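Local coordinates for protein sucrose 6(F)-phosphate phosphorylase (Thermoanaerobacterium thermosaccharolyticum DSM 571, PDB 6S9V) that is named a phosphorylase and belongs to the alpha-amylase family of enzymes, built around a closed barrel of eight parallel strands, at residues G79-I84 with S201-K206; F112-R117 with I158-E163; R337-S342 with I360-Y365. All coordinates share one frame; numbering follows the deposited sequence.

Contact 1 of 3, residues G79-I84 with S201-K206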
loop_
_atom_site.group_PDB
_atom_site.type_symbol
_atom_site.label_atom_id
_atom_site.label_comp_id
_atom_site.label_asym_id
_atom_site.label_seq_id
_atom_site.Cartn_x
_atom_site.Cartn_y
_atom_site.Cartn_z
ATOM N N GLY A 79 -5.098 -21.167 2.294
ATOM C CA GLY A 79 -4.320 -22.146 1.561
ATOM C C GLY A 79 -3.024 -22.464 2.301
ATOM O O GLY A 79 -2.991 -22.501 3.532
ATOM N N THR A 80 -1.969 -22.690 1.519
ATOM C CA THR A 80 -0.686 -23.096 2.059
ATOM C C THR A 80 0.422 -22.297 1.392
ATOM O O THR A 80 0.220 -21.635 0.372
ATOM C CB THR A 80 -0.413 -24.589 1.849
ATOM O OG1 THR A 80 -0.102 -24.814 0.468
ATOM C CG2 THR A 80 -1.617 -25.423 2.250
ATOM N N TRP A 81 1.611 -22.375 1.986
ATOM C CA TRP A 81 2.776 -21.732 1.395
ATOM C C TRP A 81 3.041 -22.240 -0.017
ATOM O O TRP A 81 3.620 -21.520 -0.837
ATOM C CB TRP A 81 3.991 -21.965 2.285
ATOM C CG TRP A 81 4.300 -20.840 3.221
ATOM C CD1 TRP A 81 4.353 -20.897 4.579
ATOM C CD2 TRP A 81 4.604 -19.490 2.862
ATOM N NE1 TRP A 81 4.685 -19.669 5.093
ATOM C CE2 TRP A 81 4.834 -18.783 4.057
ATOM C CE3 TRP A 81 4.699 -18.810 1.645
ATOM C CZ2 TRP A 81 5.163 -17.435 4.072
ATOM C CZ3 TRP A 81 5.041 -17.474 1.655
ATOM C CH2 TRP A 81 5.249 -16.792 2.865
ATOM N N TYR A 82 2.650 -23.482 -0.318
ATOM C CA TYR A 82 2.855 -24.009 -1.669
ATOM C C TYR A 82 1.932 -23.350 -2.688
ATOM O O TYR A 82 2.275 -23.279 -3.875
ATOM C CB TYR A 82 2.692 -25.522 -1.655
ATOM C CG TYR A 82 3.776 -26.149 -0.823
ATOM C CD1 TYR A 82 5.038 -26.376 -1.356
ATOM C CD2 TYR A 82 3.561 -26.462 0.512
ATOM C CE1 TYR A 82 6.043 -26.928 -0.594
ATOM C CE2 TYR A 82 4.561 -27.014 1.281
ATOM C CZ TYR A 82 5.800 -27.243 0.725
ATOM O OH TYR A 82 6.799 -27.794 1.489
ATOM N N ASP A 83 0.762 -22.869 -2.261
ATOM C CA ASP A 83 -0.065 -22.054 -3.150
ATOM C C ASP A 83 0.662 -20.777 -3.557
ATOM O O ASP A 83 0.544 -20.319 -4.705
ATOM C CB ASP A 83 -1.394 -21.719 -2.470
ATOM C CG ASP A 83 -2.250 -22.951 -2.219
ATOM O OD1 ASP A 83 -2.209 -23.888 -3.046
ATOM O OD2 ASP A 83 -2.943 -22.988 -1.186
ATOM N N ILE A 84 1.397 -20.169 -2.619
ATOM C CA ILE A 84 2.186 -18.976 -2.924
ATOM C C ILE A 84 3.332 -19.324 -3.868
ATOM O O ILE A 84 3.620 -18.602 -4.833
ATOM C CB ILE A 84 2.718 -18.347 -1.621
ATOM C CG1 ILE A 84 1.577 -18.005 -0.663
ATOM C CG2 ILE A 84 3.567 -17.109 -1.915
ATOM C CD1 ILE A 84 0.783 -16.817 -1.047
ATOM N N SER A 201 11.671 -16.012 1.124
ATOM C CA SER A 201 12.556 -16.343 0.014
ATOM C C SER A 201 12.421 -17.806 -0.378
ATOM O O SER A 201 12.535 -18.156 -1.560
ATOM C CB SER A 201 14.002 -16.029 0.400
ATOM O OG SER A 201 14.890 -16.407 -0.628
ATOM N N ASN A 202 12.221 -18.681 0.610
ATOM C CA ASN A 202 12.100 -20.105 0.338
ATOM C C ASN A 202 10.927 -20.408 -0.588
ATOM O O ASN A 202 10.959 -21.400 -1.325
ATOM C CB ASN A 202 11.948 -20.860 1.661
ATOM C CG ASN A 202 11.872 -22.357 1.472
ATOM O OD1 ASN A 202 10.788 -22.944 1.502
ATOM N ND2 ASN A 202 13.023 -22.988 1.280
ATOM N N PHE A 203 9.879 -19.588 -0.557
ATOM C CA PHE A 203 8.690 -19.835 -1.365
ATOM C C PHE A 203 8.546 -18.855 -2.526
ATOM O O PHE A 203 7.447 -18.696 -3.065
ATOM C CB PHE A 203 7.454 -19.831 -0.467
ATOM C CG PHE A 203 7.461 -20.940 0.548
ATOM C CD1 PHE A 203 7.232 -22.249 0.156
ATOM C CD2 PHE A 203 7.708 -20.680 1.885
ATOM C CE1 PHE A 203 7.251 -23.286 1.079
ATOM C CE2 PHE A 203 7.723 -21.708 2.817
ATOM C CZ PHE A 203 7.494 -23.011 2.413
ATOM N N GLY A 204 9.636 -18.200 -2.927
ATOM C CA GLY A 204 9.651 -17.446 -4.163
ATOM C C GLY A 204 9.284 -15.984 -4.071
ATOM O O GLY A 204 9.201 -15.325 -5.111
ATOM N N VAL A 205 9.122 -15.444 -2.858
ATOM C CA VAL A 205 8.720 -14.051 -2.684
ATOM C C VAL A 205 9.897 -13.139 -2.991
ATOM O O VAL A 205 11.003 -13.333 -2.472
ATOM C CB VAL A 205 8.208 -13.824 -1.252
ATOM C CG1 VAL A 205 7.873 -12.352 -1.025
ATOM C CG2 VAL A 205 7.007 -14.695 -0.987
ATOM N N LYS A 206 9.663 -12.130 -3.841
ATOM C CA LYS A 206 10.731 -11.276 -4.332
ATOM C C LYS A 206 10.676 -9.841 -3.828
ATOM O O LYS A 206 11.708 -9.165 -3.826
ATOM C CB LYS A 206 10.650 -11.197 -5.867
ATOM C CG LYS A 206 11.125 -12.404 -6.642
ATOM C CD LYS A 206 11.313 -12.014 -8.107
ATOM C CE LYS A 206 11.568 -13.216 -8.997
ATOM N NZ LYS A 206 12.690 -14.059 -8.513
#

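Contact 2 of 3, residues F112-R117 with I158-E163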
loop_
_atom_site.group_PDB
_atom_site.type_symbol
_atom_site.label_atom_id
_atom_site.label_comp_id
_atom_site.label_asym_id
_atom_site.label_seq_id
_atom_site.Cartn_x
_atom_site.Cartn_y
_atom_site.Cartn_z
ATOM N N PHE A 112 5.187 -14.668 27.070
ATOM C CA PHE A 112 5.464 -13.520 27.920
ATOM C C PHE A 112 4.335 -13.271 28.909
ATOM O O PHE A 112 4.582 -12.995 30.087
ATOM C CB PHE A 112 5.686 -12.278 27.058
ATOM C CG PHE A 112 5.734 -11.004 27.844
ATOM C CD1 PHE A 112 6.805 -10.731 28.672
ATOM C CD2 PHE A 112 4.693 -10.095 27.780
ATOM C CE1 PHE A 112 6.848 -9.572 29.411
ATOM C CE2 PHE A 112 4.730 -8.928 28.518
ATOM C CZ PHE A 112 5.811 -8.666 29.332
ATOM N N LEU A 113 3.081 -13.361 28.455
ATOM C CA LEU A 113 1.976 -13.141 29.377
ATOM C C LEU A 113 1.921 -14.219 30.445
ATOM O O LEU A 113 1.425 -13.973 31.548
ATOM C CB LEU A 113 0.651 -13.083 28.626
ATOM C CG LEU A 113 0.387 -11.826 27.802
ATOM C CD1 LEU A 113 -1.044 -11.873 27.288
ATOM C CD2 LEU A 113 0.628 -10.547 28.599
ATOM N N LYS A 114 2.409 -15.420 30.131
ATOM C CA LYS A 114 2.438 -16.492 31.115
ATOM C C LYS A 114 3.543 -16.263 32.138
ATOM O O LYS A 114 3.309 -16.353 33.348
ATOM C CB LYS A 114 2.623 -17.834 30.406
ATOM C CG LYS A 114 2.732 -19.051 31.323
ATOM C CD LYS A 114 3.110 -20.282 30.503
ATOM C CE LYS A 114 3.445 -21.489 31.364
ATOM N NZ LYS A 114 2.233 -22.305 31.664
ATOM N N LYS A 115 4.757 -15.962 31.672
ATOM C CA LYS A 115 5.931 -15.954 32.533
ATOM C C LYS A 115 6.477 -14.566 32.841
ATOM O O LYS A 115 7.394 -14.454 33.663
ATOM C CB LYS A 115 7.053 -16.806 31.920
ATOM C CG LYS A 115 6.688 -18.267 31.724
ATOM C CD LYS A 115 7.806 -19.028 31.031
ATOM C CE LYS A 115 7.413 -20.470 30.744
ATOM N NZ LYS A 115 8.440 -21.183 29.933
ATOM N N GLY A 116 5.959 -13.516 32.214
ATOM C CA GLY A 116 6.471 -12.187 32.500
ATOM C C GLY A 116 7.923 -12.065 32.081
ATOM O O GLY A 116 8.318 -12.495 30.991
ATOM N N ARG A 117 8.744 -11.478 32.957
ATOM C CA ARG A 117 10.128 -11.197 32.595
ATOM C C ARG A 117 10.998 -12.448 32.523
ATOM O O ARG A 117 12.066 -12.402 31.905
ATOM C CB ARG A 117 10.743 -10.205 33.586
ATOM C CG ARG A 117 9.993 -8.878 33.719
ATOM C CD ARG A 117 9.653 -8.256 32.363
ATOM N NE ARG A 117 8.966 -6.970 32.502
ATOM C CZ ARG A 117 9.543 -5.778 32.352
ATOM N NH1 ARG A 117 10.830 -5.677 32.045
ATOM N NH2 ARG A 117 8.821 -4.677 32.505
ATOM N N ILE A 158 -0.026 -10.598 33.891
ATOM C CA ILE A 158 0.970 -11.663 33.848
ATOM C C ILE A 158 0.449 -12.811 34.704
ATOM O O ILE A 158 0.138 -12.629 35.884
ATOM C CB ILE A 158 2.338 -11.174 34.336
ATOM C CG1 ILE A 158 2.789 -9.951 33.534
ATOM C CG2 ILE A 158 3.369 -12.281 34.213
ATOM C CD1 ILE A 158 2.795 -10.159 32.017
ATOM N N GLU A 159 0.350 -13.997 34.108
ATOM C CA GLU A 159 -0.337 -15.099 34.770
ATOM C C GLU A 159 0.411 -15.536 36.021
ATOM O O GLU A 159 -0.180 -15.654 37.101
ATOM C CB GLU A 159 -0.503 -16.264 33.789
ATOM C CG GLU A 159 -1.476 -17.347 34.243
ATOM C CD GLU A 159 -0.788 -18.581 34.801
ATOM O OE1 GLU A 159 0.370 -18.852 34.419
ATOM O OE2 GLU A 159 -1.411 -19.286 35.623
ATOM N N GLU A 160 1.718 -15.756 35.903
ATOM C CA GLU A 160 2.467 -16.355 36.999
ATOM C C GLU A 160 2.647 -15.397 38.170
ATOM O O GLU A 160 2.827 -15.859 39.302
ATOM C CB GLU A 160 3.813 -16.865 36.482
ATOM C CG GLU A 160 3.667 -18.164 35.683
ATOM C CD GLU A 160 4.986 -18.722 35.183
ATOM O OE1 GLU A 160 5.992 -17.981 35.189
ATOM O OE2 GLU A 160 5.011 -19.898 34.764
ATOM N N THR A 161 2.590 -14.083 37.938
ATOM C CA THR A 161 2.771 -13.112 39.008
ATOM C C THR A 161 1.491 -12.389 39.404
ATOM O O THR A 161 1.450 -11.790 40.484
ATOM C CB THR A 161 3.811 -12.055 38.605
ATOM O OG1 THR A 161 3.340 -11.320 37.468
ATOM C CG2 THR A 161 5.132 -12.715 38.261
ATOM N N GLY A 162 0.457 -12.423 38.568
ATOM C CA GLY A 162 -0.742 -11.654 38.820
ATOM C C GLY A 162 -0.572 -10.162 38.660
ATOM O O GLY A 162 -1.530 -9.417 38.888
ATOM N N GLU A 163 0.611 -9.706 38.264
ATOM C CA GLU A 163 0.891 -8.288 38.127
ATOM C C GLU A 163 0.354 -7.759 36.804
ATOM O O GLU A 163 0.251 -8.487 35.814
ATOM C CB GLU A 163 2.398 -8.052 38.209
ATOM C CG GLU A 163 2.978 -8.246 39.599
ATOM C CD GLU A 163 4.493 -8.307 39.597
ATOM O OE1 GLU A 163 5.096 -8.151 38.515
ATOM O OE2 GLU A 163 5.081 -8.518 40.680
#

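Contact 3 of 3, residues R337-S342 with I360-Y365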
loop_
_atom_site.group_PDB
_atom_site.type_symbol
_atom_site.label_atom_id
_atom_site.label_comp_id
_atom_site.label_asym_id
_atom_site.label_seq_id
_atom_site.Cartn_x
_atom_site.Cartn_y
_atom_site.Cartn_z
ATOM N N ARG A 337 -20.186 11.375 -2.952
ATOM C CA ARG A 337 -20.230 10.189 -3.794
ATOM C C ARG A 337 -20.131 8.909 -2.980
ATOM O O ARG A 337 -19.837 7.848 -3.548
ATOM C CB ARG A 337 -19.123 10.251 -4.853
ATOM C CG ARG A 337 -19.371 11.368 -5.854
ATOM C CD ARG A 337 -18.199 11.664 -6.764
ATOM N NE ARG A 337 -18.518 12.827 -7.583
ATOM C CZ ARG A 337 -17.741 13.326 -8.537
ATOM N NH1 ARG A 337 -16.566 12.773 -8.815
ATOM N NH2 ARG A 337 -18.144 14.393 -9.214
ATOM N N GLY A 338 -20.380 8.994 -1.667
ATOM C CA GLY A 338 -20.494 7.841 -0.793
ATOM C C GLY A 338 -19.321 7.600 0.137
ATOM O O GLY A 338 -19.389 6.688 0.970
ATOM N N ALA A 339 -18.258 8.385 0.041
ATOM C CA ALA A 339 -17.072 8.137 0.847
ATOM C C ALA A 339 -17.322 8.397 2.333
ATOM O O ALA A 339 -18.196 9.181 2.716
ATOM C CB ALA A 339 -15.927 9.024 0.368
ATOM N N ASN A 340 -16.545 7.717 3.174
ATOM C CA ASN A 340 -16.346 8.098 4.569
ATOM C C ASN A 340 -14.863 8.392 4.773
ATOM O O ASN A 340 -14.033 8.156 3.889
ATOM C CB ASN A 340 -16.837 7.021 5.544
ATOM C CG ASN A 340 -16.068 5.721 5.425
ATOM O OD1 ASN A 340 -15.010 5.554 6.029
ATOM N ND2 ASN A 340 -16.601 4.787 4.647
ATOM N N LEU A 341 -14.533 8.959 5.927
ATOM C CA LEU A 341 -13.209 9.522 6.135
ATOM C C LEU A 341 -12.525 8.903 7.340
ATOM O O LEU A 341 -13.158 8.656 8.372
ATOM C CB LEU A 341 -13.269 11.036 6.335
ATOM C CG LEU A 341 -13.982 11.826 5.241
ATOM C CD1 LEU A 341 -13.991 13.299 5.621
ATOM C CD2 LEU A 341 -13.323 11.602 3.900
ATOM N N SER A 342 -11.234 8.638 7.187
ATOM C CA SER A 342 -10.357 8.357 8.307
ATOM C C SER A 342 -9.671 9.656 8.707
ATOM O O SER A 342 -9.059 10.323 7.866
ATOM C CB SER A 342 -9.327 7.293 7.937
ATOM O OG SER A 342 -9.937 6.019 7.839
ATOM N N ILE A 360 -9.407 9.222 2.391
ATOM C CA ILE A 360 -10.762 9.137 1.859
ATOM C C ILE A 360 -11.046 7.665 1.582
ATOM O O ILE A 360 -10.452 7.069 0.674
ATOM C CB ILE A 360 -10.914 9.969 0.578
ATOM C CG1 ILE A 360 -10.539 11.429 0.825
ATOM C CG2 ILE A 360 -12.339 9.863 0.043
ATOM C CD1 ILE A 360 -10.342 12.224 -0.470
ATOM N N ASN A 361 -11.970 7.084 2.333
ATOM C CA ASN A 361 -12.364 5.687 2.163
ATOM C C ASN A 361 -13.512 5.629 1.160
ATOM O O ASN A 361 -14.643 6.019 1.477
ATOM C CB ASN A 361 -12.781 5.080 3.502
ATOM C CG ASN A 361 -11.680 5.149 4.540
ATOM O OD1 ASN A 361 -10.509 4.966 4.226
ATOM N ND2 ASN A 361 -12.054 5.431 5.782
ATOM N N CYS A 362 -13.229 5.106 -0.034
ATOM C CA CYS A 362 -14.108 5.196 -1.197
ATOM C C CYS A 362 -13.490 4.345 -2.294
ATOM O O CYS A 362 -12.268 4.359 -2.445
ATOM C CB CYS A 362 -14.230 6.657 -1.669
ATOM S SG CYS A 362 -15.542 7.041 -2.872
ATOM N N THR A 363 -14.303 3.593 -3.045
ATOM C CA THR A 363 -13.728 2.951 -4.230
ATOM C C THR A 363 -13.361 4.039 -5.236
ATOM O O THR A 363 -13.987 5.098 -5.287
ATOM C CB THR A 363 -14.670 1.923 -4.871
ATOM O OG1 THR A 363 -15.722 2.581 -5.590
ATOM C CG2 THR A 363 -15.253 0.994 -3.814
ATOM N N TYR A 364 -12.303 3.799 -6.013
ATOM C CA TYR A 364 -11.843 4.856 -6.908
ATOM C C TYR A 364 -12.866 5.126 -8.003
ATOM O O TYR A 364 -13.087 6.282 -8.385
ATOM C CB TYR A 364 -10.479 4.500 -7.490
ATOM C CG TYR A 364 -9.640 5.720 -7.780
ATOM C CD1 TYR A 364 -8.802 6.260 -6.809
ATOM C CD2 TYR A 364 -9.704 6.345 -9.015
ATOM C CE1 TYR A 364 -8.040 7.383 -7.070
ATOM C CE2 TYR A 364 -8.953 7.461 -9.286
ATOM C CZ TYR A 364 -8.120 7.983 -8.313
ATOM O OH TYR A 364 -7.368 9.104 -8.600
ATOM N N TYR A 365 -13.525 4.076 -8.495
ATOM C CA TYR A 365 -14.582 4.234 -9.484
ATOM C C TYR A 365 -15.737 5.059 -8.927
ATOM O O TYR A 365 -16.238 5.967 -9.603
ATOM C CB TYR A 365 -15.033 2.845 -9.930
ATOM C CG TYR A 365 -16.092 2.790 -11.002
ATOM C CD1 TYR A 365 -15.844 3.254 -12.290
ATOM C CD2 TYR A 365 -17.326 2.220 -10.739
ATOM C CE1 TYR A 365 -16.819 3.163 -13.282
ATOM C CE2 TYR A 365 -18.298 2.129 -11.714
ATOM C CZ TYR A 365 -18.047 2.607 -12.977
ATOM O OH TYR A 365 -19.030 2.506 -13.937
HETATM O O HOH W 1 -8.196 4.575 5.817
#

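Contact 1 of 3, residues G79-I84 with S201-K206
Trp81 and Phe203 lie almost flat on each other in an offset stack: the five-membered ring of Trp81 and the phenyl ring of Phe203 have centroids 4.3 Å apart and planes inclined by only 9°. The closest atoms of this tight part are Trp81 CD2 and Phe203 CD2, at 3.5 Å. Trp81 CB adds a CH-pi contact, sitting 3.6 Å from the centroid of the Phe203 ring and nearly on its normal. Asn202 OD1 rests over the opposite face of the same ring, so the phenyl group is layered between a neighbour of its own segment and the tryptophan. With chi1 at -64°, CG of Phe203 stands anti to its carbonyl carbon, which sends the ring across to Trp81.

Toward solvent the packing is looser. Phe203 turns its edge to the face of the exposed Tyr82 in a T-shaped pair, the planes 83° apart and the nearest atoms, Phe203 CE1 and Tyr82 CE1, separated by 4.2 Å. On the buried side, Val205 CG2 reaches the rim of the indole and also meets Ile84 CG2 at 4.3 Å. No hydrogen bond joins the segments, and Phe203 O is buried here without a polar partner.

Both segments are helix ends. Thr80 and Asp83 form a capping box at the start of helix 81-88, whereas Gly204 closes helix 187-202 in a Schellman motif. Trp81 NE1 is bonded to Tyr71 O, and Trp81 and Val205 both touch Leu95 of barrel strand 92-97, placing the aromatic cluster between two helices packed outside the barrel.

Contact 2 of 3, residues F112-R117 with I158-E163
Leu113 O receives the shortest bond across this contact, from Glu159 N at 2.8 Å with an N-H...O angle of 167°, and Ile158 CA adds a CA-H...O contact to the same oxygen. One residue on, Glu160 N donates to Lys114 O over 3.1 Å, less straight at 143°. The loop 158-163 connects strands 153-157 and 164-168 in what is consistent with a beta-hairpin, closed by the Ile158 N to Glu163 O bond, and docks by its backbone N-H groups on the carbonyls at the C-terminal end of helix 107-115. Within the loop, Gly162 N is bonded to Ile158 O, and Thr161 OG1 accepts from Glu163 N in an ST turn.

Ile158 carries the apolar half. Its CD1 lies over one face of the Phe112 ring, 4.2 Å from Phe112 CE2, and is a similar distance from Leu113 CD2. The other branch, CG2, packs on the backbone of Gly116, the residue of positive phi that leaves the helix. Phe112 also touches Val167 of strand 164-168, which ties the patch to the strand that follows the loop.

The outer half is polar and more open. Lys114 and Glu159 run side by side, yet Lys114 NZ stays 4.8 Å from Glu159 OE1 and equally far from Glu160 OE2; any attraction is probably long-range, since neither pair is in direct contact. Lys115 meets Glu160 through its aliphatic stem. Glu160 CG stands anti to its carbonyl carbon (chi1 -76°), and the chain, extended beyond CG, runs alongside that stem, bringing OE1 within 3.5 Å of Lys115 CG.

Contact 3 of 3, residues R337-S342 with I360-Y365
Asn361 ND2 uses both of its N-H bonds across the contact, one to Asn340 OD1 and one to Ser342 OG, each 3.0 Å long and nearly straight. Both acceptors lie close to the amide plane of Asn361, which fits a group held against rotation. The Asn340 amide is turned 56° from it, and ND2 meets OD1 from a position tilted off the Asn340 carbonyl plane. A chi1 of 64° places Asn340 CG between its own N and carbonyl carbon, over the paired strand. A water extends the network, donating to Asn361 OD1 at 2.8 Å and accepting from Ser342 OG.

Beneath these side chains, Asn340 and Asn361 form an antiparallel hydrogen-bonded pair: Asn361 N reaches Asn340 O at 2.8 Å, and Asn340 N returns a bond to Asn361 O. Leu341 and Ile360, the adjoining non-hydrogen-bonded pair, lie side by side on the other face of the sheet. Just before strand 340-343, Ala339 CB touches Ile360 CG2 at 3.7 Å and Cys362 CB at 3.6 Å.

In the next shell, Asn340 ND2 is held by Gly412 O. Gly338 ends helix 324-336 in a Schellman motif and leads into strand 340-343, an outer strand of the three-stranded antiparallel sheet. Strand 357-361 lies between it and strand 312-313, while Leu341 and Ile360 pack on Val331 of helix 324-336.

Read from the N terminus, contact 1 opens at 79-84 and closes at 201-206, a loop of 116 intervening residues that brings together two helix ends outside the barrel, beside strand 92-97. Contact 2 is nested within that loop: it joins the end of helix 107-115 to the loop between strands 153-157 and 164-168 at the periphery, its centre about 37 Å from that of the chain. Contact 3 follows in series and closes the much shorter loop from 337-342 to 360-365 within a small antiparallel sheet. None touches another; contacts 1 and 3 lie on opposite sides of the chain's centre, their nearest atoms about 24 Å apart.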